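PDB 6Z3U: protein kinase domain-containing protein from Chaetomium thermophilum, which probably phosphorylates serine and threonine in proteins, including the RNA polymerase II tail repeats, using ATP, as the CDK7-type kinase of the CAK complex. Local coordinates for residues B[293-298]-B[310-315]; B[340-345]-B[360-365]; B[353-358]-B[379-384]. All blocks are in the same frame, centred on the assembly; numbering follows the deposited sequence.

Contact 1: B[293-298]-B[310-315]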
loop_
_atom_site.group_PDB
_atom_site.type_symbol
_atom_site.label_atom_id
_atom_site.label_comp_id
_atom_site.label_asym_id
_atom_site.label_seq_id
_atom_site.Cartn_x
_atom_site.Cartn_y
_atom_site.Cartn_z
ATOM N N SER B 293 -23.924 -4.572 -22.644
ATOM C CA SER B 293 -24.447 -5.509 -21.663
ATOM C C SER B 293 -23.301 -6.399 -21.207
ATOM O O SER B 293 -22.321 -6.576 -21.940
ATOM C CB SER B 293 -25.589 -6.352 -22.248
ATOM O OG SER B 293 -25.077 -7.446 -22.986
ATOM N N PRO B 294 -23.387 -6.970 -20.005
ATOM C CA PRO B 294 -22.294 -7.825 -19.526
ATOM C C PRO B 294 -22.050 -8.987 -20.477
ATOM O O PRO B 294 -22.985 -9.627 -20.963
ATOM C CB PRO B 294 -22.786 -8.306 -18.155
ATOM C CG PRO B 294 -23.854 -7.334 -17.756
ATOM C CD PRO B 294 -24.491 -6.881 -19.031
ATOM N N PHE B 295 -20.771 -9.244 -20.761
ATOM C CA PHE B 295 -20.422 -10.309 -21.695
ATOM C C PHE B 295 -20.798 -11.673 -21.127
ATOM O O PHE B 295 -21.552 -12.433 -21.744
ATOM C CB PHE B 295 -18.928 -10.249 -22.019
ATOM C CG PHE B 295 -18.488 -11.233 -23.074
ATOM C CD1 PHE B 295 -19.391 -11.761 -23.982
ATOM C CD2 PHE B 295 -17.165 -11.635 -23.146
ATOM C CE1 PHE B 295 -18.982 -12.662 -24.944
ATOM C CE2 PHE B 295 -16.752 -12.538 -24.107
ATOM C CZ PHE B 295 -17.661 -13.052 -25.005
ATOM N N LEU B 296 -20.274 -12.000 -19.939
ATOM C CA LEU B 296 -20.504 -13.277 -19.272
ATOM C C LEU B 296 -21.076 -12.994 -17.882
ATOM O O LEU B 296 -20.329 -12.938 -16.899
ATOM C CB LEU B 296 -19.213 -14.086 -19.158
ATOM C CG LEU B 296 -18.385 -14.216 -20.433
ATOM C CD1 LEU B 296 -17.051 -14.885 -20.133
ATOM C CD2 LEU B 296 -19.150 -14.988 -21.489
ATOM N N PRO B 297 -22.392 -12.812 -17.772
ATOM C CA PRO B 297 -22.999 -12.546 -16.451
ATOM C C PRO B 297 -23.468 -13.827 -15.767
ATOM O O PRO B 297 -24.666 -14.129 -15.660
ATOM C CB PRO B 297 -24.152 -11.604 -16.808
ATOM C CG PRO B 297 -24.467 -11.879 -18.270
ATOM C CD PRO B 297 -23.403 -12.785 -18.836
ATOM N N GLY B 298 -22.501 -14.610 -15.296
ATOM C CA GLY B 298 -22.828 -15.829 -14.583
ATOM C C GLY B 298 -23.334 -15.529 -13.183
ATOM O O GLY B 298 -22.880 -14.597 -12.519
ATOM N N LYS B 310 -18.031 -21.515 -22.925
ATOM C CA LYS B 310 -18.930 -21.394 -24.067
ATOM C C LYS B 310 -18.476 -20.284 -25.009
ATOM O O LYS B 310 -18.411 -20.480 -26.228
ATOM C CB LYS B 310 -20.359 -21.151 -23.575
ATOM C CG LYS B 310 -21.407 -21.031 -24.673
ATOM C CD LYS B 310 -22.739 -20.555 -24.107
ATOM C CE LYS B 310 -23.768 -20.301 -25.207
ATOM N NZ LYS B 310 -24.327 -21.559 -25.779
ATOM N N HIS B 311 -18.145 -19.114 -24.460
ATOM C CA HIS B 311 -17.924 -17.921 -25.267
ATOM C C HIS B 311 -16.459 -17.623 -25.554
ATOM O O HIS B 311 -16.176 -16.878 -26.498
ATOM C CB HIS B 311 -18.547 -16.693 -24.589
ATOM C CG HIS B 311 -20.046 -16.669 -24.622
ATOM N ND1 HIS B 311 -20.803 -17.733 -25.062
ATOM C CD2 HIS B 311 -20.926 -15.697 -24.285
ATOM C CE1 HIS B 311 -22.085 -17.420 -24.989
ATOM N NE2 HIS B 311 -22.186 -16.189 -24.520
ATOM N N ILE B 312 -15.525 -18.164 -24.778
ATOM C CA ILE B 312 -14.100 -17.951 -25.001
ATOM C C ILE B 312 -13.407 -19.241 -25.422
ATOM O O ILE B 312 -12.646 -19.259 -26.390
ATOM C CB ILE B 312 -13.426 -17.346 -23.750
ATOM C CG1 ILE B 312 -13.875 -15.899 -23.540
ATOM C CG2 ILE B 312 -11.911 -17.402 -23.882
ATOM C CD1 ILE B 312 -15.077 -15.765 -22.648
ATOM N N GLY B 313 -13.661 -20.325 -24.712
ATOM C CA GLY B 313 -13.062 -21.611 -25.012
ATOM C C GLY B 313 -12.805 -22.395 -23.739
ATOM O O GLY B 313 -12.614 -21.852 -22.655
ATOM N N THR B 314 -12.807 -23.715 -23.875
ATOM C CA THR B 314 -12.564 -24.586 -22.732
ATOM C C THR B 314 -11.072 -24.610 -22.418
ATOM O O THR B 314 -10.278 -25.014 -23.275
ATOM C CB THR B 314 -13.061 -26.001 -23.018
ATOM O OG1 THR B 314 -14.488 -26.000 -23.149
ATOM C CG2 THR B 314 -12.664 -26.945 -21.892
ATOM N N PRO B 315 -10.644 -24.170 -21.233
ATOM C CA PRO B 315 -9.224 -24.301 -20.873
ATOM C C PRO B 315 -8.844 -25.765 -20.703
ATOM O O PRO B 315 -9.562 -26.536 -20.063
ATOM C CB PRO B 315 -9.109 -23.525 -19.556
ATOM C CG PRO B 315 -10.489 -23.512 -18.997
ATOM C CD PRO B 315 -11.415 -23.480 -20.182
#
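The carbonyl oxygen of Leu296 accepts a hydrogen bond from Gln304 NE2 and a weak one from Gly298 N at 3.2 Å, the latter spanning an inverse gamma turn centred on Pro297. This turn belongs to the loop leading from helix 276-291 to helix 301-311 in the C-terminal lobe of the kinase fold, presenting Leu296 to the end of the second helix. The segments meet through carbon atoms: two aromatic rings and the ends of Leu296 and Ile312. The Phe295 ring reaches His311 because CG stands anti to the backbone N (chi1 -175°); CE1 comes to 3.7 Å from His311 CD2 and CE2 to 3.9 Å from Ile312 CD1. The two rings lie at 30° with centroids 5.6 Å apart, too far for a stack, and share little face. Leu296 fills the step between them: its CD2 sits over the centre of the Phe295 ring, 4.0 Å above the plane. Met284 and Ala287 of helix 276-291 pack on Phe295, and Phe349 meets it edge-to-face. With an alanine in place of Phe295, Leu296 CD2 and Ile312 CD1 would probably face a gap and Phe349 would lose its ring partner. Leu296 CD2 also touches His311 CB at 3.6 Å.

Contact 2: B[340-345]-B[360-365]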
loop_
_atom_site.group_PDB
_atom_site.type_symbol
_atom_site.label_atom_id
_atom_site.label_comp_id
_atom_site.label_asym_id
_atom_site.label_seq_id
_atom_site.Cartn_x
_atom_site.Cartn_y
_atom_site.Cartn_z
ATOM N N TRP B 340 -11.951 -19.849 -29.365
ATOM C CA TRP B 340 -12.295 -19.010 -30.504
ATOM C C TRP B 340 -11.152 -18.059 -30.841
ATOM O O TRP B 340 -10.522 -17.480 -29.951
ATOM C CB TRP B 340 -13.558 -18.203 -30.206
ATOM C CG TRP B 340 -14.728 -19.033 -29.785
ATOM C CD1 TRP B 340 -15.248 -19.137 -28.528
ATOM C CD2 TRP B 340 -15.532 -19.872 -30.623
ATOM N NE1 TRP B 340 -16.325 -19.988 -28.530
ATOM C CE2 TRP B 340 -16.520 -20.454 -29.804
ATOM C CE3 TRP B 340 -15.512 -20.187 -31.984
ATOM C CZ2 TRP B 340 -17.478 -21.336 -30.303
ATOM C CZ3 TRP B 340 -16.465 -21.062 -32.477
ATOM C CH2 TRP B 340 -17.434 -21.626 -31.637
ATOM N N GLY B 341 -10.896 -17.889 -32.141
ATOM C CA GLY B 341 -9.875 -16.974 -32.606
ATOM C C GLY B 341 -10.413 -15.570 -32.831
ATOM O O GLY B 341 -11.589 -15.280 -32.620
ATOM N N LYS B 342 -9.516 -14.689 -33.289
ATOM C CA LYS B 342 -9.894 -13.295 -33.510
ATOM C C LYS B 342 -11.104 -13.182 -34.424
ATOM O O LYS B 342 -12.012 -12.383 -34.170
ATOM C CB LYS B 342 -8.719 -12.503 -34.086
ATOM C CG LYS B 342 -7.503 -12.444 -33.178
ATOM C CD LYS B 342 -6.347 -11.685 -33.824
ATOM C CE LYS B 342 -5.034 -11.941 -33.088
ATOM N NZ LYS B 342 -3.850 -11.309 -33.743
ATOM N N ASP B 343 -11.132 -13.965 -35.503
ATOM C CA ASP B 343 -12.227 -13.848 -36.459
ATOM C C ASP B 343 -13.571 -14.095 -35.787
ATOM O O ASP B 343 -14.557 -13.406 -36.077
ATOM C CB ASP B 343 -12.013 -14.824 -37.615
ATOM C CG ASP B 343 -10.753 -14.522 -38.399
ATOM O OD1 ASP B 343 -10.008 -13.606 -37.985
ATOM O OD2 ASP B 343 -10.508 -15.196 -39.423
ATOM N N ALA B 344 -13.628 -15.061 -34.868
ATOM C CA ALA B 344 -14.900 -15.407 -34.248
ATOM C C ALA B 344 -15.476 -14.240 -33.461
ATOM O O ALA B 344 -16.699 -14.125 -33.329
ATOM C CB ALA B 344 -14.723 -16.619 -33.337
ATOM N N TYR B 345 -14.621 -13.359 -32.942
ATOM C CA TYR B 345 -15.099 -12.212 -32.183
ATOM C C TYR B 345 -15.600 -11.086 -33.074
ATOM O O TYR B 345 -16.336 -10.217 -32.597
ATOM C CB TYR B 345 -13.987 -11.673 -31.279
ATOM C CG TYR B 345 -13.628 -12.583 -30.128
ATOM C CD1 TYR B 345 -12.877 -13.731 -30.333
ATOM C CD2 TYR B 345 -14.035 -12.289 -28.834
ATOM C CE1 TYR B 345 -12.546 -14.564 -29.281
ATOM C CE2 TYR B 345 -13.707 -13.115 -27.777
ATOM C CZ TYR B 345 -12.961 -14.250 -28.007
ATOM O OH TYR B 345 -12.636 -15.077 -26.960
ATOM N N LEU B 360 -9.179 -6.801 -27.892
ATOM C CA LEU B 360 -10.120 -7.521 -27.040
ATOM C C LEU B 360 -9.704 -8.977 -26.879
ATOM O O LEU B 360 -9.690 -9.517 -25.767
ATOM C CB LEU B 360 -11.528 -7.436 -27.631
ATOM C CG LEU B 360 -12.743 -7.498 -26.697
ATOM C CD1 LEU B 360 -13.888 -8.241 -27.388
ATOM C CD2 LEU B 360 -12.443 -8.130 -25.352
ATOM N N TRP B 361 -9.340 -9.623 -27.987
ATOM C CA TRP B 361 -8.991 -11.039 -27.949
ATOM C C TRP B 361 -7.726 -11.290 -27.142
ATOM O O TRP B 361 -7.613 -12.327 -26.478
ATOM C CB TRP B 361 -8.830 -11.555 -29.377
ATOM C CG TRP B 361 -8.374 -12.967 -29.479
ATOM C CD1 TRP B 361 -9.139 -14.089 -29.341
ATOM C CD2 TRP B 361 -7.047 -13.418 -29.762
ATOM N NE1 TRP B 361 -8.365 -15.212 -29.516
ATOM C CE2 TRP B 361 -7.078 -14.825 -29.778
ATOM C CE3 TRP B 361 -5.834 -12.767 -29.998
ATOM C CZ2 TRP B 361 -5.944 -15.591 -30.018
ATOM C CZ3 TRP B 361 -4.710 -13.529 -30.240
ATOM C CH2 TRP B 361 -4.772 -14.926 -30.246
ATOM N N ARG B 362 -6.765 -10.365 -27.182
ATOM C CA ARG B 362 -5.540 -10.560 -26.415
ATOM C C ARG B 362 -5.782 -10.408 -24.920
ATOM O O ARG B 362 -5.083 -11.035 -24.116
ATOM C CB ARG B 362 -4.458 -9.584 -26.875
ATOM C CG ARG B 362 -4.001 -9.798 -28.310
ATOM C CD ARG B 362 -2.689 -9.083 -28.594
ATOM N NE ARG B 362 -2.420 -8.975 -30.028
ATOM C CZ ARG B 362 -1.908 -9.949 -30.775
ATOM N NH1 ARG B 362 -1.606 -11.122 -30.233
ATOM N NH2 ARG B 362 -1.699 -9.751 -32.070
ATOM N N THR B 363 -6.758 -9.586 -24.522
ATOM C CA THR B 363 -7.055 -9.422 -23.105
ATOM C C THR B 363 -7.818 -10.605 -22.525
ATOM O O THR B 363 -7.848 -10.764 -21.301
ATOM C CB THR B 363 -7.876 -8.154 -22.862
ATOM O OG1 THR B 363 -9.149 -8.278 -23.510
ATOM C CG2 THR B 363 -7.153 -6.929 -23.395
ATOM N N LEU B 364 -8.426 -11.437 -23.368
ATOM C CA LEU B 364 -9.229 -12.567 -22.920
ATOM C C LEU B 364 -8.560 -13.894 -23.265
ATOM O O LEU B 364 -9.215 -14.854 -23.675
ATOM C CB LEU B 364 -10.629 -12.502 -23.525
ATOM C CG LEU B 364 -11.391 -11.204 -23.253
ATOM C CD1 LEU B 364 -12.812 -11.287 -23.804
ATOM C CD2 LEU B 364 -11.406 -10.876 -21.767
ATOM N N GLN B 365 -7.241 -13.956 -23.106
ATOM C CA GLN B 365 -6.522 -15.215 -23.226
ATOM C C GLN B 365 -6.705 -16.026 -21.951
ATOM O O GLN B 365 -6.551 -15.502 -20.844
ATOM C CB GLN B 365 -5.038 -14.967 -23.490
ATOM C CG GLN B 365 -4.755 -14.305 -24.827
ATOM C CD GLN B 365 -5.197 -15.161 -25.994
ATOM O OE1 GLN B 365 -4.630 -16.223 -26.252
ATOM N NE2 GLN B 365 -6.224 -14.709 -26.699
#
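The first turn of helix 342-349 lies against the last turn of helix 353-363, with the CA atoms of Lys342 and Trp361 6.1 Å apart as the nearest pair. These helices follow one another in the C-terminal lobe of the kinase fold, and the Trp361 indole is the wedge between them. Its CG is anti to the backbone N (chi1 176°), which carries the ring over to the other segment, where NE1 donates to Trp340 O at 3.2 Å. The acceptor uses a lone pair in the carbonyl plane, although the N-H...O angle of 142° shows a bent bond. Tyr345 meets the indole in an offset edge-to-face pair: the edge of Trp361 is turned toward the Tyr345 face, the planes standing at 72° with centroids 5.4 Å apart. Leu360 and Leu364 border the same tyrosine more loosely. Both indole faces are occupied. Lys342 lays its extended aliphatic chain across one, CG being 4.0 Å from the centroid of the six-membered ring, a CH-pi contact. Beyond the ring, Lys342 NZ and Arg362 NH2 come close without bonding; Asp358 probably makes this tolerable, its OD1 forming a salt bridge with Lys342 NZ and its OD2 with Arg362 NE. Over the opposite face lies Gln365 NE2, held there by its 2.8 Å bond to Trp361 O, which it approaches from above the carbonyl plane.

Contact 3: B[353-358]-B[379-384]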
loop_
_atom_site.group_PDB
_atom_site.type_symbol
_atom_site.label_atom_id
_atom_site.label_comp_id
_atom_site.label_asym_id
_atom_site.label_seq_id
_atom_site.Cartn_x
_atom_site.Cartn_y
_atom_site.Cartn_z
ATOM N N GLY B 353 -13.819 -2.663 -34.942
ATOM C CA GLY B 353 -12.958 -2.986 -36.060
ATOM C C GLY B 353 -11.990 -4.108 -35.756
ATOM O O GLY B 353 -11.891 -4.621 -34.639
ATOM N N SER B 354 -11.245 -4.491 -36.795
ATOM C CA SER B 354 -10.320 -5.611 -36.662
ATOM C C SER B 354 -9.296 -5.343 -35.568
ATOM O O SER B 354 -9.082 -6.177 -34.682
ATOM C CB SER B 354 -9.628 -5.879 -37.998
ATOM O OG SER B 354 -9.047 -4.697 -38.519
ATOM N N GLU B 355 -8.664 -4.167 -35.600
ATOM C CA GLU B 355 -7.638 -3.862 -34.609
ATOM C C GLU B 355 -8.222 -3.796 -33.206
ATOM O O GLU B 355 -7.551 -4.163 -32.235
ATOM C CB GLU B 355 -6.939 -2.551 -34.964
ATOM C CG GLU B 355 -6.028 -2.647 -36.184
ATOM C CD GLU B 355 -4.783 -3.478 -35.935
ATOM O OE1 GLU B 355 -4.120 -3.862 -36.923
ATOM O OE2 GLU B 355 -4.476 -3.757 -34.756
ATOM N N GLY B 356 -9.461 -3.324 -33.073
ATOM C CA GLY B 356 -10.090 -3.312 -31.765
ATOM C C GLY B 356 -10.368 -4.712 -31.256
ATOM O O GLY B 356 -10.084 -5.029 -30.097
ATOM N N VAL B 357 -10.901 -5.578 -32.120
ATOM C CA VAL B 357 -11.156 -6.954 -31.711
ATOM C C VAL B 357 -9.845 -7.695 -31.490
ATOM O O VAL B 357 -9.789 -8.653 -30.710
ATOM C CB VAL B 357 -12.046 -7.656 -32.752
ATOM C CG1 VAL B 357 -12.090 -9.157 -32.497
ATOM C CG2 VAL B 357 -13.447 -7.062 -32.724
ATOM N N ASP B 358 -8.771 -7.265 -32.152
ATOM C CA ASP B 358 -7.458 -7.833 -31.865
ATOM C C ASP B 358 -7.080 -7.582 -30.412
ATOM O O ASP B 358 -6.643 -8.494 -29.704
ATOM C CB ASP B 358 -6.416 -7.236 -32.811
ATOM C CG ASP B 358 -5.039 -7.845 -32.630
ATOM O OD1 ASP B 358 -4.864 -9.030 -32.977
ATOM O OD2 ASP B 358 -4.127 -7.140 -32.151
ATOM N N GLU B 379 0.635 0.233 -26.184
ATOM C CA GLU B 379 1.360 0.359 -27.442
ATOM C C GLU B 379 0.662 -0.339 -28.604
ATOM O O GLU B 379 1.209 -0.360 -29.713
ATOM C CB GLU B 379 2.781 -0.187 -27.271
ATOM C CG GLU B 379 3.458 0.297 -25.989
ATOM C CD GLU B 379 4.973 0.319 -26.084
ATOM O OE1 GLU B 379 5.501 0.505 -27.200
ATOM O OE2 GLU B 379 5.637 0.153 -25.038
ATOM N N HIS B 380 -0.528 -0.893 -28.386
ATOM C CA HIS B 380 -1.255 -1.576 -29.447
ATOM C C HIS B 380 -1.641 -0.599 -30.556
ATOM O O HIS B 380 -1.672 0.620 -30.368
ATOM C CB HIS B 380 -2.499 -2.254 -28.874
ATOM C CG HIS B 380 -3.079 -3.306 -29.768
ATOM N ND1 HIS B 380 -4.354 -3.223 -30.284
ATOM C CD2 HIS B 380 -2.554 -4.457 -30.246
ATOM C CE1 HIS B 380 -4.592 -4.282 -31.036
ATOM N NE2 HIS B 380 -3.516 -5.046 -31.031
ATOM N N ARG B 381 -1.929 -1.157 -31.739
ATOM C CA ARG B 381 -2.263 -0.329 -32.892
ATOM C C ARG B 381 -3.660 0.273 -32.812
ATOM O O ARG B 381 -3.931 1.265 -33.498
ATOM C CB ARG B 381 -2.164 -1.140 -34.189
ATOM C CG ARG B 381 -0.753 -1.481 -34.638
ATOM C CD ARG B 381 -0.675 -1.543 -36.162
ATOM N NE ARG B 381 0.473 -2.314 -36.636
ATOM C CZ ARG B 381 1.711 -1.836 -36.752
ATOM N NH1 ARG B 381 2.687 -2.618 -37.196
ATOM N NH2 ARG B 381 1.980 -0.579 -36.427
ATOM N N TRP B 382 -4.553 -0.300 -31.999
ATOM C CA TRP B 382 -5.937 0.166 -31.982
ATOM C C TRP B 382 -6.020 1.657 -31.682
ATOM O O TRP B 382 -6.890 2.357 -32.213
ATOM C CB TRP B 382 -6.744 -0.622 -30.954
ATOM C CG TRP B 382 -8.203 -0.300 -30.976
ATOM C CD1 TRP B 382 -8.994 -0.163 -32.078
ATOM C CD2 TRP B 382 -9.045 -0.052 -29.843
ATOM N NE1 TRP B 382 -10.280 0.143 -31.702
ATOM C CE2 TRP B 382 -10.336 0.217 -30.336
ATOM C CE3 TRP B 382 -8.832 -0.037 -28.461
ATOM C CZ2 TRP B 382 -11.409 0.500 -29.497
ATOM C CZ3 TRP B 382 -9.900 0.244 -27.630
ATOM C CH2 TRP B 382 -11.172 0.511 -28.151
ATOM N N TRP B 383 -5.135 2.159 -30.818
ATOM C CA TRP B 383 -5.225 3.558 -30.414
ATOM C C TRP B 383 -4.863 4.490 -31.563
ATOM O O TRP B 383 -5.512 5.525 -31.757
ATOM C CB TRP B 383 -4.317 3.822 -29.214
ATOM C CG TRP B 383 -4.481 2.834 -28.107
ATOM C CD1 TRP B 383 -3.566 1.914 -27.691
ATOM C CD2 TRP B 383 -5.634 2.656 -27.279
ATOM N NE1 TRP B 383 -4.075 1.178 -26.652
ATOM C CE2 TRP B 383 -5.345 1.613 -26.380
ATOM C CE3 TRP B 383 -6.885 3.277 -27.209
ATOM C CZ2 TRP B 383 -6.255 1.179 -25.425
ATOM C CZ3 TRP B 383 -7.788 2.844 -26.261
ATOM C CH2 TRP B 383 -7.469 1.804 -25.380
ATOM N N ARG B 384 -3.839 4.139 -32.341
ATOM C CA ARG B 384 -3.404 4.961 -33.463
ATOM C C ARG B 384 -4.099 4.611 -34.776
ATOM O O ARG B 384 -3.826 5.256 -35.793
ATOM C CB ARG B 384 -1.878 4.859 -33.633
ATOM C CG ARG B 384 -1.287 3.450 -33.586
ATOM C CD ARG B 384 0.169 3.495 -33.125
ATOM N NE ARG B 384 0.689 2.176 -32.765
ATOM C CZ ARG B 384 1.498 1.442 -33.525
ATOM N NH1 ARG B 384 1.902 1.881 -34.712
ATOM N NH2 ARG B 384 1.907 0.256 -33.093
#
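Gly356 and Trp382 make the tight part of this contact: Gly356 CA lies over one face of the indole, 3.5 Å from the centroid of the five-membered ring and 16° off its normal. A CB on Gly356 would fall 2.9 Å from Trp382 NE1, so the helix can approach this closely only without a side chain. Phe286 and Leu359 also pack on Trp382. On the solvent side the fit is looser. Glu355 OE2 rests 3.5 Å from Arg381 CB, but Glu355 OE1 stays 4.9 Å from Arg381 NE, too far for a salt bridge, and the guanidinium leads away. His380, Arg381 and Trp382 match the His-X-aromatic signature near the end of protein kinase domains, here fastened to helix 353-363. Between the two regions, His380 NE2 donates to Asp358 OD2, with ring and carboxylate nearly coplanar, 14° apart; the modelled length of 2.5 Å is doubtful at this resolution. The imidazole edge also faces Glu355 O, 3.2 Å from His380 CE1. With the two cationic partners it already has in Lys342 and Arg362, three nitrogen donors share the Asp358 carboxylate, which would probably favour its ionised form and hold it against rotation.

Along the chain contact 1 closes before contact 2 opens, whereas the segments of contacts 2 and 3 alternate. All lie in the C-terminal lobe, away from the predicted ATP and active sites. Centres of contacts 1 and 2 are about 12 Å apart, as are those of 2 and 3; those of 1 and 3 are about 22 Å apart, nearest atoms about 10 Å. Contact 2 is the bridge: Ile312 O to Trp340 N, 3.1 Å, is a probable hydrogen bond to contact 1, helix 353-363 is shared with contact 3, and Lys342 NZ forms a 2.6 Å salt bridge with its Asp358 OD1. Together they tie the region after helix 276-291 to the end of the kinase domain.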